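Local coordinates for threonine--tRNA ligase catalytic subunit (Aeropyrum pernix, PDB 3A32), which catalyses the ATP-dependent attachment of threonine to tRNA(Thr), and probably cannot clear mischarged seryl-tRNA(Thr) because it lacks an editing domain, at residues A[58-68]-A[181-192]. Numbering follows the deposited sequence.
Sequences VLAKFHARRGY and VFEEMKLVLERL
Phe62 pushes its ring against the helical turn Glu184–Val188, and this forms the close-packed apolar part of the contact. With CG anti to the backbone N (chi1 174°), the ring projects across the gap between short helical segments whose axes come within 12.0 Å, roughly antiparallel at 143°. Its CE2 meets Val188 CG2 at 3.6 Å, Leu187 CD1 lies at the edge near the ring plane, and CG of Arg66 rests on one face toward the rim. Toward Leu192 the fit is looser: Leu59 CD2 stays 4.4 Å from Val188 CG2, and Val58 CG1 is 4.3 Å from Leu192 CD1.

Polar contacts gather at the other end, around the Glu184 carboxylate. Tyr68 OH is modelled as donating to Glu184 OE1, but the 2.4 Å separation is very short, so its exact length is doubtful; the carboxylate meets the tyrosine at the ring edge, while His63 CD2 lies over the centre of one ring face. Arg66, partly exposed, bends at chi2 and chi3 to bring NE 3.5 Å from Glu184 OE2, a weak hydrogen bond within a salt bridge, guanidinium and carboxylate planes being nearly perpendicular (88°). Gly67, with positive phi, ends helix 48-65 in a Schellman motif between these two partners of Glu184.

The contact joins helix 48-65 to helix 174-191 of the class II synthetase core. Its polar end borders the metal site without forming part of it, the Tyr68 side chain lying about 8 Å from that of the zinc ligand His166. Strand 306-316 packs against Val181 and Val188, and its Arg311 hydrogen-bonds Tyr68 OH and His63 NE2; helix 435-457 covers Phe62 and Leu192 through Leu456 and Val453.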
loop_
_atom_site.group_PDB
_atom_site.type_symbol
_atom_site.label_atom_id
_atom_site.label_comp_id
_atom_site.label_asym_id
_atom_site.label_seq_id
_atom_site.Cartn_x
_atom_site.Cartn_y
_atom_site.Cartn_z
ATOM N N VAL A 58 -4.384 1.649 -6.792
ATOM C CA VAL A 58 -4.777 2.281 -8.065
ATOM C C VAL A 58 -3.655 3.133 -8.666
ATOM O O VAL A 58 -3.358 2.995 -9.831
ATOM C CB VAL A 58 -6.073 3.186 -7.926
ATOM C CG1 VAL A 58 -6.342 3.971 -9.229
ATOM C CG2 VAL A 58 -7.303 2.327 -7.548
ATOM N N LEU A 59 -3.033 3.998 -7.878
ATOM C CA LEU A 59 -1.974 4.853 -8.394
ATOM C C LEU A 59 -0.735 4.060 -8.757
ATOM O O LEU A 59 -0.137 4.347 -9.784
ATOM C CB LEU A 59 -1.617 5.993 -7.408
ATOM C CG LEU A 59 -2.821 6.894 -7.105
ATOM C CD1 LEU A 59 -2.511 7.888 -5.983
ATOM C CD2 LEU A 59 -3.238 7.590 -8.419
ATOM N N ALA A 60 -0.357 3.072 -7.930
ATOM C CA ALA A 60 0.749 2.178 -8.236
ATOM C C ALA A 60 0.535 1.419 -9.551
ATOM O O ALA A 60 1.391 1.451 -10.433
ATOM C CB ALA A 60 1.028 1.183 -7.060
ATOM N N LYS A 61 -0.604 0.752 -9.683
ATOM C CA LYS A 61 -0.946 0.020 -10.911
ATOM C C LYS A 61 -1.094 0.900 -12.138
ATOM O O LYS A 61 -0.640 0.497 -13.230
ATOM C CB LYS A 61 -2.202 -0.855 -10.708
ATOM C CG LYS A 61 -1.991 -1.962 -9.645
ATOM C CD LYS A 61 -3.268 -2.704 -9.262
ATOM C CE LYS A 61 -2.902 -3.813 -8.296
ATOM N NZ LYS A 61 -4.080 -4.609 -7.829
ATOM N N PHE A 62 -1.720 2.079 -11.978
ATOM C CA PHE A 62 -1.784 3.082 -13.064
ATOM C C PHE A 62 -0.387 3.440 -13.583
ATOM O O PHE A 62 -0.138 3.434 -14.794
ATOM C CB PHE A 62 -2.523 4.357 -12.651
ATOM C CG PHE A 62 -2.461 5.466 -13.710
ATOM C CD1 PHE A 62 -3.081 5.298 -14.967
ATOM C CD2 PHE A 62 -1.788 6.662 -13.452
ATOM C CE1 PHE A 62 -3.003 6.310 -15.954
ATOM C CE2 PHE A 62 -1.691 7.672 -14.416
ATOM C CZ PHE A 62 -2.322 7.504 -15.675
ATOM N N HIS A 63 0.538 3.701 -12.648
ATOM C CA HIS A 63 1.896 4.006 -13.020
ATOM C C HIS A 63 2.654 2.858 -13.610
ATOM O O HIS A 63 3.352 3.033 -14.610
ATOM C CB HIS A 63 2.616 4.674 -11.865
ATOM C CG HIS A 63 2.170 6.094 -11.674
ATOM N ND1 HIS A 63 1.028 6.433 -10.978
ATOM C CD2 HIS A 63 2.688 7.253 -12.136
ATOM C CE1 HIS A 63 0.907 7.749 -10.953
ATOM N NE2 HIS A 63 1.868 8.269 -11.696
ATOM N N ALA A 64 2.494 1.669 -13.050
ATOM C CA ALA A 64 3.124 0.488 -13.658
ATOM C C ALA A 64 2.669 0.226 -15.144
ATOM O O ALA A 64 3.490 -0.115 -16.006
ATOM C CB ALA A 64 2.950 -0.704 -12.784
ATOM N N ARG A 65 1.395 0.460 -15.453
ATOM C CA ARG A 65 0.851 0.306 -16.802
ATOM C C ARG A 65 1.307 1.366 -17.831
ATOM O O ARG A 65 1.257 1.127 -19.039
ATOM C CB ARG A 65 -0.678 0.337 -16.698
ATOM C CG ARG A 65 -1.188 -0.970 -16.129
ATOM C CD ARG A 65 -2.520 -0.883 -15.468
ATOM N NE ARG A 65 -3.597 -0.443 -16.359
ATOM C CZ ARG A 65 -4.209 -1.207 -17.271
ATOM N NH1 ARG A 65 -3.842 -2.481 -17.446
ATOM N NH2 ARG A 65 -5.202 -0.677 -18.002
ATOM N N ARG A 66 1.694 2.535 -17.327
ATOM C CA ARG A 66 2.241 3.634 -18.065
ATOM C C ARG A 66 3.782 3.582 -18.159
ATOM O O ARG A 66 4.372 4.489 -18.695
ATOM C CB ARG A 66 1.824 4.967 -17.372
ATOM C CG ARG A 66 0.286 5.238 -17.259
ATOM C CD ARG A 66 -0.410 5.502 -18.601
ATOM N NE ARG A 66 0.249 6.636 -19.233
ATOM C CZ ARG A 66 -0.196 7.338 -20.292
ATOM N NH1 ARG A 66 -1.355 7.039 -20.880
ATOM N NH2 ARG A 66 0.536 8.366 -20.743
ATOM N N GLY A 67 4.420 2.550 -17.624
ATOM C CA GLY A 67 5.843 2.356 -17.820
ATOM C C GLY A 67 6.756 2.784 -16.682
ATOM O O GLY A 67 7.990 2.871 -16.881
ATOM N N TYR A 68 6.186 3.073 -15.514
ATOM C CA TYR A 68 6.979 3.431 -14.348
ATOM C C TYR A 68 7.246 2.179 -13.579
ATOM O O TYR A 68 6.398 1.336 -13.436
ATOM C CB TYR A 68 6.240 4.387 -13.385
ATOM C CG TYR A 68 5.940 5.784 -13.907
ATOM C CD1 TYR A 68 6.660 6.907 -13.458
ATOM C CD2 TYR A 68 4.871 5.990 -14.827
ATOM C CE1 TYR A 68 6.361 8.173 -13.938
ATOM C CE2 TYR A 68 4.564 7.256 -15.319
ATOM C CZ TYR A 68 5.299 8.338 -14.876
ATOM O OH TYR A 68 4.943 9.574 -15.362
ATOM N N VAL A 181 3.051 13.163 -19.069
ATOM C CA VAL A 181 2.744 13.415 -17.644
ATOM C C VAL A 181 1.502 14.251 -17.556
ATOM O O VAL A 181 0.637 13.950 -16.736
ATOM C CB VAL A 181 3.922 14.029 -16.845
ATOM C CG1 VAL A 181 3.477 14.436 -15.406
ATOM C CG2 VAL A 181 5.076 13.004 -16.764
ATOM N N PHE A 182 1.364 15.244 -18.449
ATOM C CA PHE A 182 0.098 15.936 -18.516
ATOM C C PHE A 182 -1.038 14.950 -18.785
ATOM O O PHE A 182 -2.092 15.041 -18.151
ATOM C CB PHE A 182 0.052 17.065 -19.577
ATOM C CG PHE A 182 -1.349 17.591 -19.803
ATOM C CD1 PHE A 182 -1.884 18.570 -18.974
ATOM C CD2 PHE A 182 -2.143 17.080 -20.807
ATOM C CE1 PHE A 182 -3.203 19.048 -19.162
ATOM C CE2 PHE A 182 -3.462 17.544 -20.992
ATOM C CZ PHE A 182 -3.976 18.530 -20.158
ATOM N N GLU A 183 -0.837 14.022 -19.730
ATOM C CA GLU A 183 -1.912 13.078 -20.111
ATOM C C GLU A 183 -2.242 12.134 -18.936
ATOM O O GLU A 183 -3.380 11.784 -18.726
ATOM C CB GLU A 183 -1.555 12.273 -21.373
ATOM C CG GLU A 183 -1.542 13.077 -22.668
ATOM C CD GLU A 183 -2.945 13.419 -23.243
ATOM O OE1 GLU A 183 -3.801 13.955 -22.528
ATOM O OE2 GLU A 183 -3.193 13.146 -24.438
ATOM N N GLU A 184 -1.229 11.767 -18.163
ATOM C CA GLU A 184 -1.440 10.992 -16.949
ATOM C C GLU A 184 -2.296 11.735 -15.914
ATOM O O GLU A 184 -3.215 11.175 -15.351
ATOM C CB GLU A 184 -0.065 10.605 -16.373
ATOM C CG GLU A 184 0.610 9.562 -17.235
ATOM C CD GLU A 184 2.068 9.418 -17.009
ATOM O OE1 GLU A 184 2.646 10.002 -16.068
ATOM O OE2 GLU A 184 2.657 8.669 -17.795
ATOM N N MET A 185 -1.989 13.011 -15.689
ATOM C CA MET A 185 -2.716 13.847 -14.737
ATOM C C MET A 185 -4.205 13.922 -15.106
ATOM O O MET A 185 -5.086 13.753 -14.245
ATOM C CB MET A 185 -2.056 15.244 -14.673
ATOM C CG MET A 185 -2.768 16.261 -13.737
ATOM S SD MET A 185 -4.268 16.939 -14.509
ATOM C CE MET A 185 -3.725 17.488 -16.149
ATOM N N LYS A 186 -4.472 14.152 -16.391
ATOM C CA LYS A 186 -5.833 14.223 -16.897
ATOM C C LYS A 186 -6.650 12.917 -16.714
ATOM O O LYS A 186 -7.821 12.951 -16.279
ATOM C CB LYS A 186 -5.768 14.642 -18.359
ATOM C CG LYS A 186 -7.103 14.677 -19.084
ATOM C CD LYS A 186 -6.931 15.492 -20.303
ATOM C CE LYS A 186 -8.263 15.876 -20.961
ATOM N NZ LYS A 186 -9.133 14.686 -21.314
ATOM N N LEU A 187 -6.043 11.776 -17.081
ATOM C CA LEU A 187 -6.626 10.440 -16.841
ATOM C C LEU A 187 -6.986 10.175 -15.356
ATOM O O LEU A 187 -8.083 9.660 -15.077
ATOM C CB LEU A 187 -5.675 9.333 -17.344
ATOM C CG LEU A 187 -5.418 9.149 -18.852
ATOM C CD1 LEU A 187 -4.199 8.243 -19.093
ATOM C CD2 LEU A 187 -6.648 8.602 -19.552
ATOM N N VAL A 188 -6.058 10.454 -14.429
ATOM C CA VAL A 188 -6.336 10.373 -13.005
ATOM C C VAL A 188 -7.468 11.348 -12.501
ATOM O O VAL A 188 -8.443 10.908 -11.851
ATOM C CB VAL A 188 -5.050 10.525 -12.179
ATOM C CG1 VAL A 188 -5.352 10.711 -10.732
ATOM C CG2 VAL A 188 -4.169 9.286 -12.329
ATOM N N LEU A 189 -7.384 12.639 -12.837
ATOM C CA LEU A 189 -8.486 13.538 -12.508
ATOM C C LEU A 189 -9.845 13.072 -12.998
ATOM O O LEU A 189 -10.809 13.058 -12.227
ATOM C CB LEU A 189 -8.258 14.939 -13.037
ATOM C CG LEU A 189 -7.146 15.754 -12.385
ATOM C CD1 LEU A 189 -7.504 17.138 -12.735
ATOM C CD2 LEU A 189 -7.071 15.594 -10.899
ATOM N N GLU A 190 -9.916 12.696 -14.272
ATOM C CA GLU A 190 -11.189 12.390 -14.919
ATOM C C GLU A 190 -11.745 11.046 -14.506
ATOM O O GLU A 190 -12.942 10.894 -14.298
ATOM C CB GLU A 190 -11.076 12.509 -16.464
ATOM C CG GLU A 190 -10.898 13.958 -16.907
ATOM C CD GLU A 190 -10.900 14.165 -18.424
ATOM O OE1 GLU A 190 -10.504 13.237 -19.155
ATOM O OE2 GLU A 190 -11.300 15.276 -18.894
ATOM N N ARG A 191 -10.869 10.064 -14.373
ATOM C CA ARG A 191 -11.324 8.685 -14.199
ATOM C C ARG A 191 -11.409 8.232 -12.782
ATOM O O ARG A 191 -12.311 7.429 -12.454
ATOM C CB ARG A 191 -10.492 7.723 -15.052
ATOM C CG ARG A 191 -10.776 8.035 -16.522
ATOM C CD ARG A 191 -10.121 7.138 -17.481
ATOM N NE ARG A 191 -10.365 7.690 -18.812
ATOM C CZ ARG A 191 -10.005 7.086 -19.949
ATOM N NH1 ARG A 191 -9.367 5.905 -19.915
ATOM N NH2 ARG A 191 -10.279 7.677 -21.109
ATOM N N LEU A 192 -10.498 8.735 -11.941
ATOM C CA LEU A 192 -10.501 8.378 -10.526
ATOM C C LEU A 192 -11.360 9.350 -9.769
ATOM O O LEU A 192 -12.189 8.955 -8.924
ATOM C CB LEU A 192 -9.083 8.312 -9.937
ATOM C CG LEU A 192 -8.963 7.950 -8.464
ATOM C CD1 LEU A 192 -9.564 6.570 -8.163
ATOM C CD2 LEU A 192 -7.504 8.002 -8.055
HETATM O O HOH W 1 4.973 8.848 -18.429
#